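Local coordinates for protein 3-hydroxyacyl-thioester dehydratase X (Mycobacterium tuberculosis, PDB 4OOB) that catalyses the reversible hydration of trans-2-enoyl-CoA to (3R)-3-hydroxyacyl-CoA, acting on a broad range of chain lengths with a preference for C8 to C12 substrates, at residues T31-G36 with N203-F208; Y43-T48 with A68-N73; Q77-P80 with T84-V87; E98-L103 with E136-P141; L154-A159 with G193-A198. All coordinates share one frame; numbering follows the deposited sequence.

Contact 1: T31-G36 with N203-F208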
# COMPACT_ATOMS: atom_id res chain seq x y z
N THR A 31 6.30 7.68 7.30
CA THR A 31 6.80 7.01 6.09
C THR A 31 8.16 7.51 5.62
O THR A 31 8.79 6.87 4.76
CB THR A 31 5.81 7.09 4.93
OG1 THR A 31 5.56 8.46 4.57
CG2 THR A 31 4.49 6.41 5.33
N GLY A 32 8.65 8.59 6.23
CA GLY A 32 9.90 9.23 5.84
C GLY A 32 9.78 9.99 4.52
O GLY A 32 10.73 10.07 3.76
N LEU A 33 8.61 10.51 4.21
CA LEU A 33 8.36 11.16 2.95
C LEU A 33 8.23 12.65 3.26
O LEU A 33 8.25 13.05 4.43
CB LEU A 33 7.08 10.59 2.38
CG LEU A 33 7.13 9.61 1.22
CD1 LEU A 33 8.35 8.70 1.15
CD2 LEU A 33 5.87 8.80 1.19
N ARG A 34 8.16 13.48 2.23
CA ARG A 34 8.28 14.91 2.39
C ARG A 34 6.89 15.49 2.61
O ARG A 34 5.98 15.14 1.90
CB ARG A 34 8.92 15.52 1.14
CG ARG A 34 9.62 16.85 1.39
CD ARG A 34 9.88 17.62 0.11
NE ARG A 34 8.69 18.38 -0.24
CZ ARG A 34 8.47 19.67 0.03
NH1 ARG A 34 9.39 20.42 0.66
NH2 ARG A 34 7.32 20.23 -0.34
N TYR A 35 6.71 16.32 3.63
CA TYR A 35 5.48 17.03 3.85
C TYR A 35 5.59 18.36 3.12
O TYR A 35 6.53 19.10 3.36
CB TYR A 35 5.24 17.27 5.36
CG TYR A 35 3.98 18.09 5.65
CD1 TYR A 35 2.76 17.74 5.05
CD2 TYR A 35 4.00 19.22 6.49
CE1 TYR A 35 1.61 18.46 5.30
CE2 TYR A 35 2.85 19.97 6.73
CZ TYR A 35 1.65 19.59 6.12
OH TYR A 35 0.47 20.27 6.31
N GLY A 36 4.60 18.64 2.29
CA GLY A 36 4.50 19.88 1.54
C GLY A 36 3.09 20.22 1.06
O GLY A 36 2.07 19.70 1.59
N ASN A 203 13.11 10.55 -1.02
CA ASN A 203 14.11 11.25 -1.83
C ASN A 203 13.77 11.17 -3.34
O ASN A 203 13.42 12.21 -3.92
CB ASN A 203 15.56 10.75 -1.56
CG ASN A 203 15.92 10.76 -0.06
OD1 ASN A 203 16.42 9.77 0.48
ND2 ASN A 203 15.66 11.89 0.61
N ILE A 204 13.85 9.95 -3.93
CA ILE A 204 13.34 9.64 -5.32
C ILE A 204 12.06 10.40 -5.75
O ILE A 204 11.94 10.86 -6.89
CB ILE A 204 13.24 8.08 -5.51
CG1 ILE A 204 14.36 7.62 -6.40
CG2 ILE A 204 11.95 7.53 -6.10
CD1 ILE A 204 15.70 7.70 -5.73
N GLU A 205 11.12 10.53 -4.82
CA GLU A 205 9.86 11.23 -5.04
C GLU A 205 10.02 12.71 -5.46
O GLU A 205 9.13 13.26 -6.10
CB GLU A 205 9.00 11.20 -3.76
CG GLU A 205 9.56 12.03 -2.60
CD GLU A 205 8.58 12.21 -1.43
OE1 GLU A 205 7.36 12.01 -1.64
OE2 GLU A 205 9.02 12.54 -0.32
N ALA A 206 11.13 13.33 -5.08
CA ALA A 206 11.38 14.72 -5.45
C ALA A 206 11.42 14.91 -6.98
O ALA A 206 11.09 15.97 -7.48
CB ALA A 206 12.69 15.23 -4.84
N ARG A 207 11.83 13.87 -7.69
CA ARG A 207 12.02 13.92 -9.11
C ARG A 207 10.80 13.41 -9.90
O ARG A 207 10.80 13.46 -11.13
CB ARG A 207 13.30 13.14 -9.48
CG ARG A 207 14.57 13.92 -9.13
CD ARG A 207 15.85 13.19 -9.48
NE ARG A 207 16.30 12.37 -8.34
CZ ARG A 207 16.45 11.04 -8.35
NH1 ARG A 207 16.22 10.31 -9.44
NH2 ARG A 207 16.85 10.41 -7.26
N PHE A 208 9.76 12.93 -9.23
CA PHE A 208 8.58 12.40 -9.97
C PHE A 208 7.91 13.50 -10.77
O PHE A 208 7.83 14.63 -10.30
CB PHE A 208 7.52 11.79 -9.03
CG PHE A 208 7.98 10.53 -8.32
CD1 PHE A 208 9.19 9.93 -8.64
CD2 PHE A 208 7.19 9.96 -7.35
CE1 PHE A 208 9.60 8.79 -8.00
CE2 PHE A 208 7.59 8.81 -6.71
CZ PHE A 208 8.79 8.24 -7.03
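E205 reaches across from the short 3-10 turn 204-207, takes the backbone N-H of R34 and lies against the side chain of L33. From CB outward, its first torsion (chi1 69°) places CG between the backbone N and the carbonyl carbon, and beyond CG the chain runs straight out toward the 31-36 loop. At the end of that reach CD comes within 4.0 Å of L33 CG and carries the carboxylate up to the main chain. The two oxygens then do different work. OE1 rests against the leucine, 3.7 Å from L33 CG. OE2 accepts a hydrogen bond from R34 N at 2.9 Å, through the lone pair on the side of the other oxygen; the bond is clearly bent, with an N-H...O angle of 141°. The same oxygen lies 3.3 Å from R34 CB. The arginine's own charged end does not join in: its chain bends at chi3 and leads away, leaving R34 NE 5.8 Å from E205 OE2, where any attraction would be long-range. L33 meanwhile packs on A198, L201 and P40, which gives the polar bond an apolar flank. At the root of the glutamate, the F208 ring lies with one face over E205 CA. Just upstream, G32 has positive phi and is the C-prime residue of a Schellman motif, with G32 N bonded to A29 O and L33 N to A28 O. The arrangement is thus a carboxylate accepting a backbone N-H just after the Schellman motif that ends helix 21-31.

Contact 2: Y43-T48 with A68-N73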
# COMPACT_ATOMS: atom_id res chain seq x y z
N TYR A 43 -0.48 8.72 -0.44
CA TYR A 43 -1.24 9.12 0.73
C TYR A 43 -2.76 8.87 0.59
O TYR A 43 -3.43 8.56 1.57
CB TYR A 43 -0.95 10.58 1.14
CG TYR A 43 -1.93 11.06 2.18
CD1 TYR A 43 -1.77 10.70 3.49
CD2 TYR A 43 -3.05 11.82 1.84
CE1 TYR A 43 -2.67 11.07 4.44
CE2 TYR A 43 -3.95 12.21 2.80
CZ TYR A 43 -3.76 11.80 4.10
OH TYR A 43 -4.62 12.13 5.13
N PRO A 44 -3.30 9.03 -0.64
CA PRO A 44 -4.74 8.84 -0.78
C PRO A 44 -5.16 7.40 -0.56
O PRO A 44 -6.35 7.16 -0.37
CB PRO A 44 -5.03 9.30 -2.22
CG PRO A 44 -3.95 10.26 -2.51
CD PRO A 44 -2.73 9.72 -1.81
N PHE A 45 -4.21 6.48 -0.51
CA PHE A 45 -4.53 5.16 -0.00
C PHE A 45 -5.03 5.28 1.44
O PHE A 45 -6.08 4.73 1.78
CB PHE A 45 -3.36 4.15 -0.09
CG PHE A 45 -3.72 2.79 0.44
CD1 PHE A 45 -4.13 1.76 -0.42
CD2 PHE A 45 -3.64 2.51 1.78
CE1 PHE A 45 -4.46 0.50 0.06
CE2 PHE A 45 -4.00 1.25 2.28
CZ PHE A 45 -4.38 0.23 1.42
N ALA A 46 -4.27 5.93 2.30
CA ALA A 46 -4.72 6.06 3.71
C ALA A 46 -6.03 6.84 3.81
O ALA A 46 -6.97 6.47 4.51
CB ALA A 46 -3.65 6.68 4.57
N LEU A 47 -6.11 7.92 3.07
CA LEU A 47 -7.26 8.79 3.16
C LEU A 47 -8.59 8.08 2.83
O LEU A 47 -9.63 8.35 3.45
CB LEU A 47 -7.05 9.95 2.19
CG LEU A 47 -8.12 11.05 2.09
CD1 LEU A 47 -8.16 11.92 3.34
CD2 LEU A 47 -7.84 11.88 0.84
N THR A 48 -8.55 7.24 1.79
CA THR A 48 -9.74 6.58 1.26
C THR A 48 -10.03 5.25 1.92
O THR A 48 -11.12 4.74 1.79
CB THR A 48 -9.68 6.38 -0.29
OG1 THR A 48 -8.59 5.53 -0.65
CG2 THR A 48 -9.53 7.73 -1.04
N ALA A 68 -5.91 -10.71 5.97
CA ALA A 68 -5.82 -10.25 4.56
C ALA A 68 -4.40 -9.89 4.21
O ALA A 68 -3.66 -9.37 5.04
CB ALA A 68 -6.64 -9.02 4.32
N ILE A 69 -4.05 -10.12 2.97
CA ILE A 69 -2.69 -9.85 2.53
C ILE A 69 -2.82 -8.98 1.31
O ILE A 69 -3.55 -9.32 0.39
CB ILE A 69 -1.98 -11.17 2.18
CG1 ILE A 69 -1.94 -12.10 3.41
CG2 ILE A 69 -0.58 -10.89 1.59
CD1 ILE A 69 -1.36 -13.50 3.10
N HIS A 70 -2.13 -7.84 1.33
CA HIS A 70 -2.09 -6.95 0.20
C HIS A 70 -1.10 -7.55 -0.86
O HIS A 70 0.10 -7.69 -0.62
CB HIS A 70 -1.69 -5.55 0.68
CG HIS A 70 -1.96 -4.47 -0.30
ND1 HIS A 70 -1.80 -3.13 -0.01
CD2 HIS A 70 -2.39 -4.53 -1.57
CE1 HIS A 70 -2.11 -2.42 -1.07
NE2 HIS A 70 -2.44 -3.25 -2.04
N THR A 71 -1.60 -7.86 -2.05
CA THR A 71 -0.75 -8.48 -3.04
C THR A 71 -0.27 -7.51 -4.11
O THR A 71 0.85 -7.66 -4.55
CB THR A 71 -1.47 -9.65 -3.72
OG1 THR A 71 -2.74 -9.20 -4.14
CG2 THR A 71 -1.70 -10.86 -2.71
N GLU A 72 -1.08 -6.50 -4.48
CA GLU A 72 -0.80 -5.60 -5.58
C GLU A 72 -1.49 -4.27 -5.42
O GLU A 72 -2.59 -4.16 -4.85
CB GLU A 72 -1.25 -6.20 -6.91
CG GLU A 72 -0.08 -6.68 -7.74
CD GLU A 72 -0.45 -7.33 -9.04
OE1 GLU A 72 0.04 -8.47 -9.24
OE2 GLU A 72 -1.17 -6.72 -9.86
N ASN A 73 -0.84 -3.25 -5.96
CA ASN A 73 -1.37 -1.91 -5.92
C ASN A 73 -0.93 -1.11 -7.12
O ASN A 73 0.28 -1.03 -7.37
CB ASN A 73 -0.92 -1.18 -4.67
CG ASN A 73 -1.95 -0.17 -4.20
OD1 ASN A 73 -1.78 1.06 -4.35
ND2 ASN A 73 -3.03 -0.68 -3.69
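F45 meets H70 and N73 where the N-terminal part of helix 43-57 faces strand 69-77. Ahead of it, Y43 takes no part, its OH bonding to N23, while P44 supplies the carbonyl that anchors the turn: P44 O accepts both T48 N and T48 OG1, the hydroxyl at 2.8 Å. F45 is the residue of this helical segment that touches the strand. Its first torsion, with CG anti to the backbone N (chi1 -180°), sends the ring straight across. One partner is the imidazole: F45 CE1 to H70 CE1 is 3.9 Å. The two rings arrive from opposite directions with planes only 18° apart, yet they are slid so far that the centroids stand 5.8 Å from each other and overlap is slight. The other is the asparagine amide group of N73, which lies near the phenyl ring with its plane turned 72° from it. On the strand side, H70 NE2 makes a weak hydrogen bond of 3.0 Å to E72 O, which may help orient the imidazole. M194 of helix 193-199 packs on F45, H70 and N73 alike; F125, F218 and M194 are among the groups round the histidine. The bulge at T71 and E72, both facing T124, lies between the two strand residues involved. Chemically, F45 offers only van der Waals contact in this buried setting, so polar partners for H70 and N73 must come from elsewhere, as E72 O does for the histidine.

Contact 3: Q77-P80 with T84-V87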
# COMPACT_ATOMS: atom_id res chain seq x y z
N GLN A 77 -1.69 8.64 -10.87
CA GLN A 77 -1.94 10.02 -10.50
C GLN A 77 -1.98 10.90 -11.73
O GLN A 77 -0.94 11.08 -12.33
CB GLN A 77 -0.86 10.52 -9.52
CG GLN A 77 -1.07 11.95 -9.04
CD GLN A 77 -0.11 12.32 -7.93
OE1 GLN A 77 -0.32 12.02 -6.75
NE2 GLN A 77 0.96 12.93 -8.31
N TYR A 78 -3.13 11.49 -12.07
CA TYR A 78 -3.28 12.39 -13.24
C TYR A 78 -2.82 13.78 -12.88
O TYR A 78 -2.28 14.48 -13.70
CB TYR A 78 -4.73 12.40 -13.77
CG TYR A 78 -5.16 11.02 -14.22
CD1 TYR A 78 -4.75 10.51 -15.45
CD2 TYR A 78 -5.93 10.21 -13.41
CE1 TYR A 78 -5.11 9.22 -15.88
CE2 TYR A 78 -6.30 8.91 -13.79
CZ TYR A 78 -5.88 8.41 -15.03
OH TYR A 78 -6.22 7.13 -15.40
N ARG A 79 -3.10 14.20 -11.65
CA ARG A 79 -2.50 15.40 -11.13
C ARG A 79 -2.44 15.34 -9.63
O ARG A 79 -3.29 14.75 -9.01
CB ARG A 79 -3.28 16.64 -11.58
CG ARG A 79 -4.77 16.67 -11.26
CD ARG A 79 -5.25 18.07 -10.81
NE ARG A 79 -5.27 18.14 -9.34
CZ ARG A 79 -5.63 19.19 -8.60
NH1 ARG A 79 -6.04 20.33 -9.15
NH2 ARG A 79 -5.59 19.09 -7.28
N PRO A 80 -1.45 16.00 -9.05
CA PRO A 80 -1.26 16.07 -7.61
C PRO A 80 -2.44 16.63 -6.88
O PRO A 80 -3.13 17.50 -7.37
CB PRO A 80 -0.08 17.06 -7.44
CG PRO A 80 0.63 17.04 -8.75
CD PRO A 80 -0.41 16.74 -9.78
N THR A 84 -4.76 21.29 0.57
CA THR A 84 -5.91 22.21 0.71
C THR A 84 -7.15 21.76 -0.05
O THR A 84 -8.20 22.33 0.13
CB THR A 84 -5.56 23.64 0.25
OG1 THR A 84 -5.10 23.64 -1.11
CG2 THR A 84 -4.46 24.21 1.11
N ASP A 85 -7.03 20.74 -0.90
CA ASP A 85 -8.19 20.17 -1.60
C ASP A 85 -9.13 19.41 -0.66
O ASP A 85 -8.72 18.85 0.35
CB ASP A 85 -7.74 19.22 -2.69
CG ASP A 85 -7.09 19.92 -3.84
OD1 ASP A 85 -7.34 21.13 -4.03
OD2 ASP A 85 -6.35 19.25 -4.58
N ALA A 86 -10.41 19.42 -1.00
CA ALA A 86 -11.37 18.44 -0.49
C ALA A 86 -11.57 17.46 -1.66
O ALA A 86 -11.35 17.88 -2.82
CB ALA A 86 -12.67 19.13 -0.10
N VAL A 87 -11.93 16.20 -1.41
CA VAL A 87 -11.99 15.20 -2.52
C VAL A 87 -13.29 14.41 -2.66
O VAL A 87 -13.92 14.08 -1.67
CB VAL A 87 -10.82 14.18 -2.48
CG1 VAL A 87 -9.50 14.86 -2.70
CG2 VAL A 87 -10.80 13.36 -1.21
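R79 and D85 approach each other at a slant, and a single nitrogen-oxygen pair makes the junction. R79 NH2 lies 2.8 Å from D85 OD2, a salt bridge in which the oxygen sits at the edge of the guanidinium, in its plane. The carboxylate itself is turned by 36° from that plane, and one NH2 faces one oxygen instead of two nitrogens facing two, so this is a one-point and not a bidentate bridge. The arginine reaches it by a folded route. Its first torsion (chi1 56°) puts CG between the backbone N and the carbonyl carbon, and bends at chi2 and chi3 then swing the guanidinium round toward the 84-87 segment. D85 is more direct: its CB already points at the arginine. Both residues also rest on V113 of strand 102-113, and R79 touches A118. OD2 has a second donor in A82 N, inside the short connection that joins the two segments. One carboxylate oxygen is therefore shared between the charged end of R79 and a backbone amide, and this pair of donors would probably favour the ionised aspartate while tying together both ends of the surface turn between strands 69-77 and 86-99.

Contact 4: E98-L103 with E136-P141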
# COMPACT_ATOMS: atom_id res chain seq x y z
N GLU A 98 -10.08 -16.93 -7.50
CA GLU A 98 -9.47 -17.91 -6.65
C GLU A 98 -7.99 -17.84 -6.78
O GLU A 98 -7.48 -17.52 -7.81
CB GLU A 98 -9.97 -19.31 -7.01
CG GLU A 98 -11.22 -19.78 -6.26
CD GLU A 98 -11.45 -21.27 -6.44
OE1 GLU A 98 -11.05 -21.82 -7.45
OE2 GLU A 98 -12.04 -21.92 -5.56
N HIS A 99 -7.31 -18.13 -5.71
CA HIS A 99 -5.87 -18.19 -5.66
C HIS A 99 -5.60 -19.41 -4.75
O HIS A 99 -6.50 -19.91 -4.11
CB HIS A 99 -5.35 -16.87 -5.11
CG HIS A 99 -3.88 -16.84 -4.86
ND1 HIS A 99 -3.01 -16.10 -5.63
CD2 HIS A 99 -3.13 -17.42 -3.90
CE1 HIS A 99 -1.78 -16.23 -5.17
NE2 HIS A 99 -1.82 -17.04 -4.12
N ARG A 100 -4.40 -19.91 -4.77
CA ARG A 100 -4.01 -21.05 -3.98
C ARG A 100 -4.23 -20.86 -2.43
O ARG A 100 -4.46 -21.83 -1.68
CB ARG A 100 -2.54 -21.30 -4.28
CG ARG A 100 -1.93 -22.52 -3.59
CD ARG A 100 -0.47 -22.63 -3.98
NE ARG A 100 0.23 -23.62 -3.17
CZ ARG A 100 0.89 -23.37 -2.05
NH1 ARG A 100 1.02 -22.13 -1.55
NH2 ARG A 100 1.44 -24.39 -1.42
N ARG A 101 -4.14 -19.60 -1.99
CA ARG A 101 -4.10 -19.25 -0.61
C ARG A 101 -5.29 -18.42 -0.23
O ARG A 101 -5.42 -18.00 0.92
CB ARG A 101 -2.76 -18.56 -0.29
CG ARG A 101 -1.67 -19.60 -0.10
CD ARG A 101 -0.26 -19.08 -0.13
NE ARG A 101 -0.08 -17.90 0.67
CZ ARG A 101 0.41 -16.74 0.22
NH1 ARG A 101 0.82 -16.59 -1.03
NH2 ARG A 101 0.53 -15.72 1.08
N GLY A 102 -6.17 -18.19 -1.19
CA GLY A 102 -7.46 -17.57 -0.90
C GLY A 102 -8.14 -16.94 -2.09
O GLY A 102 -7.95 -17.38 -3.23
N LEU A 103 -8.90 -15.89 -1.80
CA LEU A 103 -9.75 -15.22 -2.75
C LEU A 103 -9.23 -13.77 -2.89
O LEU A 103 -9.13 -13.04 -1.92
CB LEU A 103 -11.19 -15.26 -2.28
CG LEU A 103 -12.31 -16.08 -2.95
CD1 LEU A 103 -11.87 -17.26 -3.82
CD2 LEU A 103 -13.37 -16.52 -1.96
N GLU A 136 -2.12 -27.79 -5.04
CA GLU A 136 -1.40 -27.18 -6.14
C GLU A 136 -0.22 -26.48 -5.57
O GLU A 136 -0.34 -25.76 -4.57
CB GLU A 136 -2.24 -26.18 -6.89
CG GLU A 136 -1.47 -25.10 -7.62
CD GLU A 136 -2.40 -24.30 -8.50
OE1 GLU A 136 -3.26 -24.95 -9.13
OE2 GLU A 136 -2.30 -23.04 -8.55
N PRO A 137 0.94 -26.67 -6.21
CA PRO A 137 2.20 -26.42 -5.54
C PRO A 137 2.56 -24.97 -5.45
O PRO A 137 2.13 -24.15 -6.27
CB PRO A 137 3.22 -27.18 -6.41
CG PRO A 137 2.61 -27.21 -7.78
CD PRO A 137 1.14 -27.35 -7.52
N LYS A 138 3.39 -24.68 -4.47
CA LYS A 138 3.88 -23.33 -4.19
C LYS A 138 4.75 -22.85 -5.36
O LYS A 138 5.79 -23.42 -5.60
CB LYS A 138 4.70 -23.39 -2.89
CG LYS A 138 4.83 -22.10 -2.10
CD LYS A 138 4.86 -20.87 -3.01
CE LYS A 138 5.17 -19.56 -2.30
NZ LYS A 138 6.27 -19.73 -1.30
N PRO A 139 4.35 -21.78 -6.08
CA PRO A 139 5.33 -21.35 -7.06
C PRO A 139 6.70 -21.20 -6.42
O PRO A 139 6.80 -21.12 -5.21
CB PRO A 139 4.83 -19.94 -7.48
CG PRO A 139 3.38 -19.95 -7.22
CD PRO A 139 3.22 -20.83 -5.99
N PRO A 140 7.76 -21.18 -7.22
CA PRO A 140 9.02 -20.68 -6.66
C PRO A 140 9.02 -19.17 -6.77
O PRO A 140 8.12 -18.64 -7.39
CB PRO A 140 10.09 -21.30 -7.56
CG PRO A 140 9.39 -22.39 -8.34
CD PRO A 140 7.98 -21.91 -8.48
N PRO A 141 10.03 -18.48 -6.21
CA PRO A 141 10.26 -17.04 -6.46
C PRO A 141 10.56 -16.75 -7.91
O PRO A 141 10.50 -17.66 -8.75
CB PRO A 141 11.54 -16.74 -5.65
CG PRO A 141 11.53 -17.76 -4.58
CD PRO A 141 10.92 -19.00 -5.16
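R100 lays one face of its guanidinium over the backbone of K138, whose CA stands 3.6 Å above the plane, over its centre. The K138 chain crosses the arginine at about a right angle, with CB 3.7 Å from R100 NH2 and CG 3.8 Å from R100 NH1. Past that point the lysine bends and its end leads away, leaving K138 NZ 5.8 Å from R100 NH1, so the aliphatic part does the touching. The polar link is made at the edge of the same group. R100 NE donates to E136 O over 2.6 Å, with an N-H...O angle of 151°, the oxygen exactly in the guanidinium plane and the donor tilted 17° from the carbonyl plane. An extended chain, with CG anti to the backbone N (chi1 -177°), carries NE far enough out to get there. The E136 carboxylate is not the partner; only its main-chain oxygen is used. R100 stands in the turn of the hairpin between strands 86-99 and 102-113. The same turn is tied to the chain beyond strand 116-128 by R100 O with S134 and by R101 with Q129, and the proline-rich 136-141 segment runs past it at the surface on the way to strand 152-156.

Contact 5: L154-A159 with G193-A198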
# COMPACT_ATOMS: atom_id res chain seq x y z
N LEU A 154 16.14 0.09 4.47
CA LEU A 154 14.98 0.36 5.32
C LEU A 154 15.10 -0.46 6.59
O LEU A 154 15.33 -1.66 6.48
CB LEU A 154 13.71 -0.03 4.55
CG LEU A 154 13.01 1.13 3.89
CD1 LEU A 154 13.94 2.10 3.23
CD2 LEU A 154 11.99 0.65 2.91
N ARG A 155 14.95 0.16 7.76
CA ARG A 155 14.86 -0.57 9.03
C ARG A 155 13.50 -0.30 9.67
O ARG A 155 13.14 0.82 9.94
CB ARG A 155 15.93 -0.19 10.08
CG ARG A 155 16.12 -1.39 11.07
CD ARG A 155 16.13 -0.97 12.48
NE ARG A 155 15.97 -1.96 13.56
CZ ARG A 155 16.14 -3.30 13.53
NH1 ARG A 155 16.48 -4.01 12.47
NH2 ARG A 155 15.94 -3.96 14.65
N ILE A 156 12.79 -1.37 9.98
CA ILE A 156 11.39 -1.25 10.26
C ILE A 156 11.11 -2.01 11.54
O ILE A 156 11.27 -3.20 11.57
CB ILE A 156 10.55 -1.80 9.11
CG1 ILE A 156 11.02 -1.21 7.80
CG2 ILE A 156 9.06 -1.47 9.30
CD1 ILE A 156 10.24 -1.80 6.65
N THR A 157 10.71 -1.28 12.58
CA THR A 157 10.44 -1.82 13.90
C THR A 157 8.92 -2.04 14.12
O THR A 157 8.07 -1.38 13.49
CB THR A 157 10.92 -0.84 14.99
OG1 THR A 157 10.14 0.37 14.90
CG2 THR A 157 12.39 -0.43 14.78
N PRO A 158 8.58 -2.96 15.04
CA PRO A 158 7.20 -3.02 15.50
C PRO A 158 6.65 -1.63 15.85
O PRO A 158 5.52 -1.30 15.50
CB PRO A 158 7.30 -3.92 16.76
CG PRO A 158 8.40 -4.89 16.36
CD PRO A 158 9.42 -3.99 15.69
N ALA A 159 7.44 -0.80 16.52
CA ALA A 159 6.92 0.48 16.98
C ALA A 159 6.64 1.45 15.81
O ALA A 159 5.62 2.08 15.78
CB ALA A 159 7.83 1.09 18.04
N GLY A 193 1.69 -3.55 3.70
CA GLY A 193 2.23 -3.41 2.37
C GLY A 193 2.40 -1.96 2.01
O GLY A 193 3.42 -1.59 1.44
N MET A 194 1.42 -1.12 2.38
CA MET A 194 1.48 0.26 1.93
C MET A 194 2.44 1.11 2.79
O MET A 194 2.75 2.23 2.43
CB MET A 194 0.07 0.90 1.86
CG MET A 194 -0.81 0.28 0.78
SD MET A 194 -0.11 0.50 -0.86
CE MET A 194 -0.20 2.29 -0.99
N PHE A 195 2.87 0.60 3.96
CA PHE A 195 3.97 1.29 4.64
C PHE A 195 5.19 1.25 3.75
O PHE A 195 5.81 2.26 3.48
CB PHE A 195 4.36 0.68 5.98
CG PHE A 195 5.61 1.32 6.54
CD1 PHE A 195 5.55 2.56 7.17
CD2 PHE A 195 6.87 0.74 6.32
CE1 PHE A 195 6.73 3.21 7.64
CE2 PHE A 195 8.04 1.37 6.78
CZ PHE A 195 7.96 2.60 7.46
N THR A 196 5.52 0.05 3.33
CA THR A 196 6.72 -0.19 2.57
C THR A 196 6.58 0.47 1.19
O THR A 196 7.54 1.05 0.69
CB THR A 196 6.99 -1.71 2.60
OG1 THR A 196 8.34 -1.97 3.02
CG2 THR A 196 6.77 -2.35 1.38
N ALA A 197 5.38 0.48 0.61
CA ALA A 197 5.22 1.09 -0.72
C ALA A 197 5.47 2.56 -0.63
O ALA A 197 5.94 3.14 -1.60
CB ALA A 197 3.86 0.84 -1.30
N ALA A 198 5.13 3.17 0.51
CA ALA A 198 5.36 4.56 0.67
C ALA A 198 6.84 4.77 0.99
O ALA A 198 7.48 5.58 0.32
CB ALA A 198 4.51 5.13 1.77
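I156 and F195 join edge strand 152-156 to helix 193-199, a strand-on-helix contact within the hotdog fold, in which an antiparallel sheet wraps round a helix. The helical segment runs nearly antiparallel to residues 154-156, at 150°, and the axes of the two short segments come within 11.1 Å. Following the helix, G193 begins the turn and its carbonyl accepts A197 N. M194 takes no part here and packs on Y164. F195 is the first to face the strand. With CG anti to the backbone N (chi1 173°), its ring projects outward, and its CE2 corner meets the isoleucine: CD1 of I156 stands 3.9 Å from F195 CE2, close to the ring plane, so the methyl comes at the edge and not over a face. I156 CG2 lies equally near the same carbon, at 3.9 Å, and the two side chains slide past each other in opposite directions. K160 and I161 of helix 158-167 also pack on this phenyl ring, and the turn into that helix is capped by T157 OG1 at K160 N. T196 comes next, its side chain crossing I156 at about a right angle; L243 of strand 238-244 touches both T196 and L154. A197 and A198 carry the helix on, with A197 O bonded to Y214. Between strand and helix the fit is therefore almost wholly apolar. The exception is the hydroxyl of T196, buried with no hydrogen-bond partner in the model; across the contact its OG1 lies 4.1 Å from I156 CD1 and 4.5 Å from L154 CD2.

Overall arrangement
The contacts are spread round one antiparallel sheet and the helices it wraps. Contact 2 is the most central, about 4 Å from the centre of the chain, and contact 5 lies about 13 Å from it, centre to centre; M194 of contact 5 packs against contact 2. L33 and T31 of contact 1 touch A198, extending the packing outward. Contacts 3 and 4 are surface links about 37 Å apart, centre to centre, with strand 86-99 running between them. Along the chain, contacts 2, 3, 4 and 5 follow in series within the span bridged by contact 1, which joins the loop after helix 21-31 to that after helix 193-199. Helices 43-57 and 193-199 against one long sheet are consistent with a double hotdog.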